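Local coordinates for protein endonuclease Bse634IR (Geobacillus stearothermophilus, PDB 3V1Z) that recognises a specific, degenerate DNA sequence and probably cleaves it as a Type IIF restriction endonuclease, at residues L140-P145 with G213-S218; L207-E212 with D250-A255; I102-V107 with D146-R151. The protein carries 1 engineered substitution. All coordinates share one frame; numbering follows the deposited sequence.

Contact 1 of 3, residues L140-P145 with G213-S218. With nucleotides of chain C.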
loop_
_atom_site.group_PDB
_atom_site.type_symbol
_atom_site.label_atom_id
_atom_site.label_comp_id
_atom_site.label_asym_id
_atom_site.label_seq_id
_atom_site.Cartn_x
_atom_site.Cartn_y
_atom_site.Cartn_z
ATOM N N LEU A 140 6.320 -9.800 -11.873
ATOM C CA LEU A 140 6.134 -10.087 -10.454
ATOM C C LEU A 140 6.994 -9.120 -9.650
ATOM O O LEU A 140 8.115 -9.444 -9.251
ATOM C CB LEU A 140 6.504 -11.540 -10.138
ATOM C CG LEU A 140 5.603 -12.647 -10.696
ATOM C CD1 LEU A 140 6.320 -13.983 -10.647
ATOM C CD2 LEU A 140 4.259 -12.718 -9.954
ATOM N N ILE A 141 6.463 -7.921 -9.433
ATOM C CA ILE A 141 7.199 -6.849 -8.767
ATOM C C ILE A 141 6.689 -6.590 -7.352
ATOM O O ILE A 141 5.482 -6.496 -7.117
ATOM C CB ILE A 141 7.174 -5.535 -9.602
ATOM C CG1 ILE A 141 7.973 -5.721 -10.909
ATOM C CG2 ILE A 141 7.685 -4.338 -8.768
ATOM C CD1 ILE A 141 8.226 -4.451 -11.684
ATOM N N THR A 142 7.628 -6.485 -6.418
ATOM C CA THR A 142 7.335 -6.084 -5.048
ATOM C C THR A 142 8.514 -5.273 -4.500
ATOM O O THR A 142 9.592 -5.255 -5.093
ATOM C CB THR A 142 7.046 -7.317 -4.147
ATOM O OG1 THR A 142 6.634 -6.883 -2.846
ATOM C CG2 THR A 142 8.271 -8.239 -4.034
ATOM N N SER A 143 8.312 -4.592 -3.378
ATOM C CA SER A 143 9.434 -3.958 -2.693
ATOM C C SER A 143 10.309 -5.044 -2.077
ATOM O O SER A 143 9.832 -6.161 -1.837
ATOM C CB SER A 143 8.945 -2.965 -1.633
ATOM O OG SER A 143 7.868 -3.486 -0.879
ATOM N N ASN A 144 11.589 -4.743 -1.851
ATOM C CA ASN A 144 12.455 -5.675 -1.135
ATOM C C ASN A 144 11.874 -5.932 0.247
ATOM O O ASN A 144 11.337 -5.012 0.863
ATOM C CB ASN A 144 13.882 -5.141 -1.008
ATOM C CG ASN A 144 14.810 -5.661 -2.095
ATOM O OD1 ASN A 144 14.387 -6.350 -3.025
ATOM N ND2 ASN A 144 16.092 -5.333 -1.977
ATOM N N PRO A 145 11.935 -7.189 0.725
ATOM C CA PRO A 145 11.508 -7.428 2.107
ATOM C C PRO A 145 12.419 -6.652 3.052
ATOM O O PRO A 145 13.610 -6.495 2.759
ATOM C CB PRO A 145 11.712 -8.931 2.288
ATOM C CG PRO A 145 11.768 -9.497 0.913
ATOM C CD PRO A 145 12.376 -8.429 0.059
ATOM N N GLY A 213 3.857 -10.594 0.652
ATOM C CA GLY A 213 3.793 -12.016 0.952
ATOM C C GLY A 213 3.314 -12.809 -0.247
ATOM O O GLY A 213 3.923 -13.820 -0.621
ATOM N N ASN A 214 2.228 -12.338 -0.856
ATOM C CA ASN A 214 1.667 -12.972 -2.044
ATOM C C ASN A 214 2.688 -13.152 -3.173
ATOM O O ASN A 214 2.808 -14.246 -3.732
ATOM C CB ASN A 214 0.440 -12.200 -2.546
ATOM C CG ASN A 214 -0.360 -12.982 -3.566
ATOM O OD1 ASN A 214 -0.900 -14.039 -3.261
ATOM N ND2 ASN A 214 -0.432 -12.470 -4.789
ATOM N N ILE A 215 3.427 -12.094 -3.491
ATOM C CA ILE A 215 4.398 -12.141 -4.590
ATOM C C ILE A 215 5.593 -13.029 -4.257
ATOM O O ILE A 215 6.094 -13.744 -5.133
ATOM C CB ILE A 215 4.876 -10.715 -5.031
ATOM C CG1 ILE A 215 3.698 -9.864 -5.519
ATOM C CG2 ILE A 215 5.971 -10.775 -6.114
ATOM C CD1 ILE A 215 2.798 -10.516 -6.561
ATOM N N LEU A 216 6.040 -12.977 -3.001
ATOM C CA LEU A 216 7.220 -13.712 -2.559
ATOM C C LEU A 216 6.957 -15.210 -2.523
ATOM O O LEU A 216 7.817 -16.003 -2.913
ATOM C CB LEU A 216 7.694 -13.227 -1.182
ATOM C CG LEU A 216 8.397 -11.868 -1.051
ATOM C CD1 LEU A 216 8.606 -11.522 0.421
ATOM C CD2 LEU A 216 9.721 -11.837 -1.799
ATOM N N LYS A 217 5.765 -15.575 -2.051
ATOM C CA LYS A 217 5.316 -16.957 -1.987
ATOM C C LYS A 217 5.002 -17.526 -3.362
ATOM O O LYS A 217 5.030 -18.743 -3.549
ATOM C CB LYS A 217 4.096 -17.086 -1.058
ATOM C CG LYS A 217 4.435 -16.850 0.402
ATOM C CD LYS A 217 3.248 -17.084 1.314
ATOM C CE LYS A 217 3.705 -17.061 2.763
ATOM N NZ LYS A 217 2.634 -17.533 3.663
ATOM N N SER A 218 4.697 -16.639 -4.308
ATOM C CA SER A 218 4.456 -16.997 -5.704
ATOM C C SER A 218 5.777 -17.277 -6.431
ATOM O O SER A 218 5.870 -18.226 -7.219
ATOM C CB SER A 218 3.639 -15.896 -6.409
ATOM O OG SER A 218 3.709 -15.993 -7.829
ATOM P P DG C 5 11.711 -0.895 -2.999
ATOM O OP1 DG C 5 12.511 -2.106 -2.680
ATOM O OP2 DG C 5 10.513 -1.003 -3.850
ATOM O "O5'" DG C 5 11.269 -0.212 -1.644
ATOM C "C5'" DG C 5 12.150 -0.164 -0.536
ATOM C "C4'" DG C 5 11.484 0.689 0.510
ATOM O "O4'" DG C 5 11.347 2.009 -0.058
ATOM C "C3'" DG C 5 10.076 0.227 0.892
ATOM O "O3'" DG C 5 10.045 0.001 2.298
ATOM C "C2'" DG C 5 9.179 1.388 0.475
ATOM C "C1'" DG C 5 10.161 2.551 0.456
ATOM N N9 DG C 5 9.713 3.662 -0.373
ATOM C C8 DG C 5 8.999 3.592 -1.540
ATOM N N7 DG C 5 8.731 4.753 -2.049
ATOM C C5 DG C 5 9.291 5.653 -1.160
ATOM C C6 DG C 5 9.321 7.067 -1.191
ATOM O O6 DG C 5 8.828 7.816 -2.048
ATOM N N1 DG C 5 9.998 7.596 -0.090
ATOM C C2 DG C 5 10.584 6.848 0.907
ATOM N N2 DG C 5 11.198 7.508 1.890
ATOM N N3 DG C 5 10.568 5.526 0.940
ATOM C C4 DG C 5 9.908 4.996 -0.123
#

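Contact 2 of 3, residues L207-E212 with D250-A255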
loop_
_atom_site.group_PDB
_atom_site.type_symbol
_atom_site.label_atom_id
_atom_site.label_comp_id
_atom_site.label_asym_id
_atom_site.label_seq_id
_atom_site.Cartn_x
_atom_site.Cartn_y
_atom_site.Cartn_z
ATOM N N LEU A 207 -2.098 -3.526 3.624
ATOM C CA LEU A 207 -2.324 -4.394 2.476
ATOM C C LEU A 207 -1.081 -4.519 1.588
ATOM O O LEU A 207 -1.019 -5.388 0.719
ATOM C CB LEU A 207 -3.535 -3.914 1.676
ATOM C CG LEU A 207 -4.883 -3.963 2.401
ATOM C CD1 LEU A 207 -5.972 -3.457 1.476
ATOM C CD2 LEU A 207 -5.207 -5.377 2.905
ATOM N N GLN A 208 -0.094 -3.662 1.817
ATOM C CA GLN A 208 1.203 -3.795 1.149
ATOM C C GLN A 208 1.948 -5.022 1.673
ATOM O O GLN A 208 2.773 -5.596 0.971
ATOM C CB GLN A 208 2.058 -2.546 1.351
ATOM C CG GLN A 208 1.419 -1.253 0.850
ATOM C CD GLN A 208 2.218 -0.016 1.251
ATOM O OE1 GLN A 208 3.290 -0.122 1.854
ATOM N NE2 GLN A 208 1.697 1.159 0.920
ATOM N N LEU A 209 1.660 -5.410 2.911
ATOM C CA LEU A 209 2.255 -6.618 3.497
ATOM C C LEU A 209 1.674 -7.875 2.847
ATOM O O LEU A 209 2.377 -8.868 2.679
ATOM C CB LEU A 209 2.046 -6.658 5.018
ATOM C CG LEU A 209 2.661 -5.549 5.884
ATOM C CD1 LEU A 209 2.150 -5.628 7.315
ATOM C CD2 LEU A 209 4.195 -5.588 5.865
ATOM N N VAL A 210 0.392 -7.822 2.485
ATOM C CA VAL A 210 -0.257 -8.914 1.766
ATOM C C VAL A 210 0.311 -9.040 0.348
ATOM O O VAL A 210 0.635 -10.134 -0.083
ATOM C CB VAL A 210 -1.796 -8.755 1.715
ATOM C CG1 VAL A 210 -2.423 -9.925 0.976
ATOM C CG2 VAL A 210 -2.378 -8.648 3.123
ATOM N N HIS A 211 0.441 -7.926 -0.368
ATOM C CA HIS A 211 1.043 -7.958 -1.701
ATOM C C HIS A 211 2.428 -8.597 -1.640
ATOM O O HIS A 211 2.725 -9.522 -2.391
ATOM C CB HIS A 211 1.124 -6.561 -2.332
ATOM C CG HIS A 211 1.887 -6.535 -3.622
ATOM N ND1 HIS A 211 1.331 -6.922 -4.822
ATOM C CD2 HIS A 211 3.169 -6.196 -3.895
ATOM C CE1 HIS A 211 2.235 -6.812 -5.780
ATOM N NE2 HIS A 211 3.360 -6.374 -5.245
ATOM N N GLU A 212 3.255 -8.098 -0.728
ATOM C CA GLU A 212 4.613 -8.600 -0.521
ATOM C C GLU A 212 4.666 -10.108 -0.291
ATOM O O GLU A 212 5.423 -10.808 -0.960
ATOM C CB GLU A 212 5.256 -7.880 0.657
ATOM C CG GLU A 212 6.694 -8.279 0.903
ATOM C CD GLU A 212 7.664 -7.520 0.041
ATOM O OE1 GLU A 212 8.013 -6.374 0.401
ATOM O OE2 GLU A 212 8.085 -8.078 -0.993
ATOM N N ASP A 250 -7.647 -9.303 10.735
ATOM C CA ASP A 250 -8.462 -9.819 9.638
ATOM C C ASP A 250 -7.805 -9.566 8.279
ATOM O O ASP A 250 -7.625 -10.495 7.498
ATOM C CB ASP A 250 -9.858 -9.190 9.660
ATOM C CG ASP A 250 -10.673 -9.598 10.874
ATOM O OD1 ASP A 250 -10.205 -10.423 11.686
ATOM O OD2 ASP A 250 -11.795 -9.082 11.019
ATOM N N ALA A 251 -7.459 -8.310 8.000
ATOM C CA ALA A 251 -6.821 -7.952 6.727
ATOM C C ALA A 251 -5.623 -8.831 6.437
ATOM O O ALA A 251 -5.461 -9.301 5.311
ATOM C CB ALA A 251 -6.416 -6.478 6.701
ATOM N N LEU A 252 -4.802 -9.068 7.459
ATOM C CA LEU A 252 -3.570 -9.830 7.282
ATOM C C LEU A 252 -3.765 -11.357 7.370
ATOM O O LEU A 252 -2.798 -12.111 7.310
ATOM C CB LEU A 252 -2.466 -9.315 8.221
ATOM C CG LEU A 252 -2.047 -7.846 8.024
ATOM C CD1 LEU A 252 -1.348 -7.283 9.250
ATOM C CD2 LEU A 252 -1.189 -7.650 6.771
ATOM N N GLN A 253 -5.020 -11.796 7.491
ATOM C CA GLN A 253 -5.394 -13.205 7.264
ATOM C C GLN A 253 -5.667 -13.477 5.777
ATOM O O GLN A 253 -5.925 -14.611 5.381
ATOM C CB GLN A 253 -6.619 -13.593 8.104
ATOM C CG GLN A 253 -6.332 -13.859 9.576
ATOM C CD GLN A 253 -7.586 -13.860 10.443
ATOM O OE1 GLN A 253 -8.695 -13.655 9.961
ATOM N NE2 GLN A 253 -7.408 -14.084 11.729
ATOM N N THR A 254 -5.593 -12.434 4.955
ATOM C CA THR A 254 -5.868 -12.553 3.524
ATOM C C THR A 254 -4.952 -13.579 2.854
ATOM O O THR A 254 -3.775 -13.702 3.199
ATOM C CB THR A 254 -5.828 -11.176 2.824
ATOM O OG1 THR A 254 -6.843 -10.342 3.392
ATOM C CG2 THR A 254 -6.070 -11.294 1.322
ATOM N N ALA A 255 -5.523 -14.321 1.908
ATOM C CA ALA A 255 -4.861 -15.469 1.307
ATOM C C ALA A 255 -3.866 -15.068 0.240
ATOM O O ALA A 255 -4.033 -14.049 -0.430
ATOM C CB ALA A 255 -5.896 -16.411 0.709
#

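Contact 3 of 3, residues I102-V107 with D146-R151. With nucleotides of chain C.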
loop_
_atom_site.group_PDB
_atom_site.type_symbol
_atom_site.label_atom_id
_atom_site.label_comp_id
_atom_site.label_asym_id
_atom_site.label_seq_id
_atom_site.Cartn_x
_atom_site.Cartn_y
_atom_site.Cartn_z
ATOM N N ILE A 102 18.900 -10.463 8.185
ATOM C CA ILE A 102 19.509 -9.402 7.380
ATOM C C ILE A 102 18.504 -8.315 7.010
ATOM O O ILE A 102 17.471 -8.601 6.411
ATOM C CB ILE A 102 20.144 -9.983 6.077
ATOM C CG1 ILE A 102 21.180 -11.067 6.410
ATOM C CG2 ILE A 102 20.771 -8.870 5.220
ATOM C CD1 ILE A 102 21.461 -12.034 5.292
ATOM N N LYS A 103 18.812 -7.074 7.384
ATOM C CA LYS A 103 18.065 -5.897 6.927
ATOM C C LYS A 103 18.465 -5.556 5.490
ATOM O O LYS A 103 19.612 -5.174 5.213
ATOM C CB LYS A 103 18.281 -4.713 7.890
ATOM C CG LYS A 103 17.918 -3.297 7.379
ATOM C CD LYS A 103 16.515 -3.182 6.798
ATOM C CE LYS A 103 16.221 -1.766 6.294
ATOM N NZ LYS A 103 17.271 -1.187 5.395
ATOM N N MET A 104 17.508 -5.707 4.579
ATOM C CA MET A 104 17.762 -5.506 3.157
ATOM C C MET A 104 17.620 -4.033 2.758
ATOM O O MET A 104 16.789 -3.312 3.323
ATOM C CB MET A 104 16.814 -6.376 2.316
ATOM C CG MET A 104 16.995 -7.891 2.480
ATOM S SD MET A 104 18.627 -8.498 1.998
ATOM C CE MET A 104 18.565 -8.359 0.211
ATOM N N PRO A 105 18.432 -3.581 1.781
ATOM C CA PRO A 105 18.254 -2.263 1.187
ATOM C C PRO A 105 17.130 -2.305 0.146
ATOM O O PRO A 105 16.422 -3.310 0.048
ATOM C CB PRO A 105 19.605 -2.022 0.503
ATOM C CG PRO A 105 20.014 -3.359 0.072
ATOM C CD PRO A 105 19.586 -4.284 1.180
ATOM N N ASN A 106 16.973 -1.243 -0.637
ATOM C CA ASN A 106 15.897 -1.229 -1.617
ATOM C C ASN A 106 16.219 -2.007 -2.897
ATOM O O ASN A 106 17.394 -2.285 -3.187
ATOM C CB ASN A 106 15.397 0.201 -1.884
ATOM C CG ASN A 106 16.329 0.999 -2.757
ATOM O OD1 ASN A 106 16.775 0.525 -3.798
ATOM N ND2 ASN A 106 16.606 2.231 -2.351
ATOM N N VAL A 107 15.165 -2.346 -3.644
ATOM C CA VAL A 107 15.234 -3.187 -4.848
ATOM C C VAL A 107 16.240 -2.709 -5.915
ATOM O O VAL A 107 16.759 -3.531 -6.680
ATOM C CB VAL A 107 13.814 -3.398 -5.470
ATOM C CG1 VAL A 107 13.336 -2.149 -6.233
ATOM C CG2 VAL A 107 13.772 -4.634 -6.364
ATOM N N ASP A 146 11.868 -6.141 4.151
ATOM C CA ASP A 146 12.677 -5.367 5.097
ATOM C C ASP A 146 13.705 -6.257 5.770
ATOM O O ASP A 146 14.880 -5.906 5.867
ATOM C CB ASP A 146 11.808 -4.680 6.156
ATOM C CG ASP A 146 10.874 -3.643 5.572
ATOM O OD1 ASP A 146 11.279 -2.923 4.629
ATOM O OD2 ASP A 146 9.730 -3.542 6.074
ATOM N N LEU A 147 13.254 -7.418 6.227
ATOM C CA LEU A 147 14.110 -8.355 6.943
ATOM C C LEU A 147 14.069 -9.714 6.246
ATOM O O LEU A 147 13.004 -10.166 5.842
ATOM C CB LEU A 147 13.625 -8.458 8.394
ATOM C CG LEU A 147 14.576 -8.725 9.563
ATOM C CD1 LEU A 147 15.628 -7.628 9.750
ATOM C CD2 LEU A 147 13.761 -8.900 10.847
ATOM N N LEU A 148 15.228 -10.349 6.072
ATOM C CA LEU A 148 15.277 -11.716 5.541
ATOM C C LEU A 148 15.983 -12.687 6.481
ATOM O O LEU A 148 17.066 -12.402 6.989
ATOM C CB LEU A 148 15.902 -11.772 4.141
ATOM C CG LEU A 148 15.056 -11.323 2.941
ATOM C CD1 LEU A 148 15.798 -11.606 1.628
ATOM C CD2 LEU A 148 13.661 -11.976 2.926
ATOM N N ILE A 149 15.348 -13.837 6.701
ATOM C CA ILE A 149 15.916 -14.885 7.539
ATOM C C ILE A 149 16.394 -16.029 6.654
ATOM O O ILE A 149 15.616 -16.645 5.924
ATOM C CB ILE A 149 14.932 -15.351 8.652
ATOM C CG1 ILE A 149 14.676 -14.217 9.649
ATOM C CG2 ILE A 149 15.487 -16.538 9.410
ATOM C CD1 ILE A 149 13.505 -13.331 9.299
ATOM N N ILE A 150 17.698 -16.274 6.705
ATOM C CA ILE A 150 18.336 -17.253 5.844
ATOM C C ILE A 150 18.981 -18.354 6.676
ATOM O O ILE A 150 19.772 -18.075 7.582
ATOM C CB ILE A 150 19.378 -16.565 4.920
ATOM C CG1 ILE A 150 18.648 -15.772 3.832
ATOM C CG2 ILE A 150 20.318 -17.581 4.285
ATOM C CD1 ILE A 150 19.184 -14.382 3.622
ATOM N N ARG A 151 18.624 -19.600 6.372
ATOM C CA ARG A 151 19.259 -20.750 7.000
ATOM C C ARG A 151 20.247 -21.457 6.069
ATOM O O ARG A 151 19.860 -22.283 5.239
ATOM C CB ARG A 151 18.234 -21.749 7.541
ATOM C CG ARG A 151 18.904 -22.822 8.364
ATOM C CD ARG A 151 17.985 -23.939 8.772
ATOM N NE ARG A 151 18.671 -24.797 9.734
ATOM C CZ ARG A 151 18.066 -25.572 10.626
ATOM N NH1 ARG A 151 16.737 -25.611 10.691
ATOM N NH2 ARG A 151 18.798 -26.304 11.461
ATOM P P DG C 5 11.711 -0.895 -2.999
ATOM O OP1 DG C 5 12.511 -2.106 -2.680
ATOM O OP2 DG C 5 10.513 -1.003 -3.850
ATOM O "O5'" DG C 5 11.269 -0.212 -1.644
ATOM C "C5'" DG C 5 12.150 -0.164 -0.536
ATOM C "C4'" DG C 5 11.484 0.689 0.510
ATOM O "O4'" DG C 5 11.347 2.009 -0.058
ATOM C "C3'" DG C 5 10.076 0.227 0.892
ATOM O "O3'" DG C 5 10.045 0.001 2.298
ATOM C "C2'" DG C 5 9.179 1.388 0.475
ATOM C "C1'" DG C 5 10.161 2.551 0.456
ATOM N N9 DG C 5 9.713 3.662 -0.373
ATOM C C8 DG C 5 8.999 3.592 -1.540
ATOM N N7 DG C 5 8.731 4.753 -2.049
ATOM C C5 DG C 5 9.291 5.653 -1.160
ATOM C C6 DG C 5 9.321 7.067 -1.191
ATOM O O6 DG C 5 8.828 7.816 -2.048
ATOM N N1 DG C 5 9.998 7.596 -0.090
ATOM C C2 DG C 5 10.584 6.848 0.907
ATOM N N2 DG C 5 11.198 7.508 1.890
ATOM N N3 DG C 5 10.568 5.526 0.940
ATOM C C4 DG C 5 9.908 4.996 -0.123
ATOM P P DC C 4 11.439 2.387 -8.452
ATOM O OP1 DC C 4 11.581 0.995 -8.944
ATOM O OP2 DC C 4 10.115 3.053 -8.513
ATOM O "O5'" DC C 4 11.930 2.432 -6.940
ATOM C "C5'" DC C 4 13.153 1.806 -6.592
ATOM C "C4'" DC C 4 13.381 1.899 -5.102
ATOM O "O4'" DC C 4 13.561 3.286 -4.740
ATOM C "C3'" DC C 4 12.215 1.365 -4.281
ATOM O "O3'" DC C 4 12.687 0.209 -3.603
ATOM C "C2'" DC C 4 11.832 2.520 -3.355
ATOM C "C1'" DC C 4 12.990 3.507 -3.479
ATOM N N1 DC C 4 12.601 4.948 -3.401
ATOM C C2 DC C 4 13.080 5.746 -2.349
ATOM O O2 DC C 4 13.826 5.277 -1.478
ATOM N N3 DC C 4 12.712 7.050 -2.310
ATOM C C4 DC C 4 11.908 7.573 -3.227
ATOM N N4 DC C 4 11.607 8.865 -3.092
ATOM C C5 DC C 4 11.406 6.794 -4.309
ATOM C C6 DC C 4 11.777 5.499 -4.358
ATOM P P DC C 6 8.725 -0.167 3.202
ATOM O OP1 DC C 6 8.909 -1.352 4.062
ATOM O OP2 DC C 6 7.510 -0.031 2.380
ATOM O "O5'" DC C 6 8.827 1.121 4.135
ATOM C "C5'" DC C 6 10.000 1.456 4.882
ATOM C "C4'" DC C 6 9.942 2.896 5.375
ATOM O "O4'" DC C 6 10.082 3.810 4.265
ATOM C "C3'" DC C 6 8.626 3.318 6.020
ATOM O "O3'" DC C 6 8.641 2.934 7.366
ATOM C "C2'" DC C 6 8.658 4.833 5.883
ATOM C "C1'" DC C 6 9.415 5.030 4.574
ATOM N N1 DC C 6 8.530 5.441 3.425
ATOM C C2 DC C 6 8.293 6.805 3.169
ATOM O O2 DC C 6 8.799 7.668 3.897
ATOM N N3 DC C 6 7.495 7.144 2.123
ATOM C C4 DC C 6 6.954 6.201 1.352
ATOM N N4 DC C 6 6.175 6.593 0.335
ATOM C C5 DC C 6 7.186 4.813 1.591
ATOM C C6 DC C 6 7.970 4.484 2.620
#

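Contact 1 of 3, residues L140-P145 with G213-S218
OP1 of DG5 of chain C is held by two backbone N-H groups, those of Asn144 and Val107. Asn144 lies in the loop that passes over Ile215 and Leu216. Asn144 N is 2.9 Å from OP1 of DG5, and the bond is almost straight at 174°. CB of Ser143 lies beside the other phosphate oxygen, OP2. No hydrogen bond joins 140-145 to the helical segment 213-218, so the two meet by apolar contact. Ile215 makes most of the contact on the helix side. Ile215 CG2 lies 4.0 Å from Thr142 CG2 and 4.1 Å from Leu140 CB. The Thr142 and Ile215 side chains run past each other in opposite directions. Thr142 OG1 stands opposite the backbone N (chi1 -174°), where it bonds to Glu212, and the methyl is left for Ile215. In this PDDEXK-clan nuclease the loop leads from helix 118-131 into strand 147-151, and Asp146, a calcium-binding residue, follows Pro145. One residue further along the helix, Pro145 CG sits against both branches of Leu216, 3.8 Å from Leu216 CD1. At the far end, Leu140 CD2 reaches to 3.9 Å from Ser218 OG. Ile260 of the second subunit packs on both Leu140 and Ser218.

Contact 2 of 3, residues L207-E212 with D250-A255
Val210 points into the turn within 250-255 and sends its two methyls to different partners. Val210 CG1, trans to the backbone N (chi1 -179°), lies 3.9 Å from Thr254 CG2. These two side chains cross at about a right angle. Val210 CG2, on the other branch, lies 3.8 Å from the carbonyl oxygen Ala251 O and 4.0 Å from Leu252 CD2. Leu252 meets the helix with one branch. Leu252 CD2 sits 3.8 Å from Leu209 CB and also touches Leu209 CD1, and the two leucines lie at a slant to each other. Earlier along the helix, Leu207 CD2 reaches Ala251 CB at 4.1 Å. The polar part of the contact lies within 250-255. Thr254 OG1 donates to Ala251 O over 2.6 Å, and Thr254 N bonds to the same oxygen over 3.2 Å. Ala251 O is thus gripped by two donors, both from one face of its plane, beside the Val210 methyl. Thr254 OG1 also pairs with Ile141 N of the second subunit. Ala270 lies against Val210 and bonds to the backbone of Thr254. This is a type I beta turn from Ala251 to Thr254 that leads the chain out of helix 246-251, packed on the 207-212 part of helix 207-226 at the subunit interface.

Contact 3 of 3, residues I102-V107 with D146-R151
Ile102 and Leu148 form a hydrogen-bonded antiparallel pair, joined by two backbone bonds, one in each direction. Ile102 N to Leu148 O and Leu148 N to Ile102 O are both 2.9 Å. A third bond continues the pairing past the end of strand 99-103: Met104 N to Asp146 O, also 2.9 Å, with the donor tilted 32° from the carbonyl plane. Between them Lys103 and Leu147 make the non-hydrogen-bonded pair. The loop after the strand holds DNA. Val107 N donates to OP1 of DG5 of chain C at 2.8 Å, and Asn106 CB lies 3.2 Å from O3' of DC4 of chain C. Lys103 folds back by bends at chi2 and chi4, so that Lys103 NZ reaches Met104 O from above the carbonyl plane, at 3.0 Å. Its CD passes close to Asp146 O.

Strand 99-103 is an outer strand of the mixed sheet within this chain, and 147-151 joins it to strand 191-198. This is the sheet of the PDDEXK-clan nuclease fold, with Asp146 just before strand 147-151, beside the DNA backbone. On the side of 191-198, Asp146 and Leu147 both face Val195, a classic beta bulge. Asp146 binds calcium in a structure of this protein; no ion is bound to this chain. Its OD2 accepts the backbone N-H of Leu197, another residue of that calcium site. Its OD1 lies near a phosphate oxygen of DC6 of chain C.

On the face of Ile102 and Leu148, side chains add apolar packing. Ile102 CD1 meets Ile150 CD1 at 3.7 Å, end methyl to end methyl, at a slant. Met104 CG lies against Leu148 CG at 4.0 Å. On the other face, Leu147 CD1 comes up to the Ile102-Lys103 peptide, and Ile83 packs on Leu147.

Contacts 1 and 2 share helix 207-226, and their centres are 12 Å apart. Besides the bond to Thr142, the helix is tied to the loop by His211 NE2, which lies 2.8 Å from Ile141 O. Both contacts also touch the second subunit. Contact 1 runs straight into contact 3, since 140-145 leads to 146-151; their centres are 13 Å apart. Asn144 ND2 lies 2.9 Å from Pro105 O, so the two loops that hold the DG5 phosphate are joined to each other. Contacts 2 and 3 do not touch, with nearest atoms about 5 Å apart. Contact 3 contains Asp146 of the calcium site, and the Leu209 side chain of contact 2 is about 6 Å from that of Asp146.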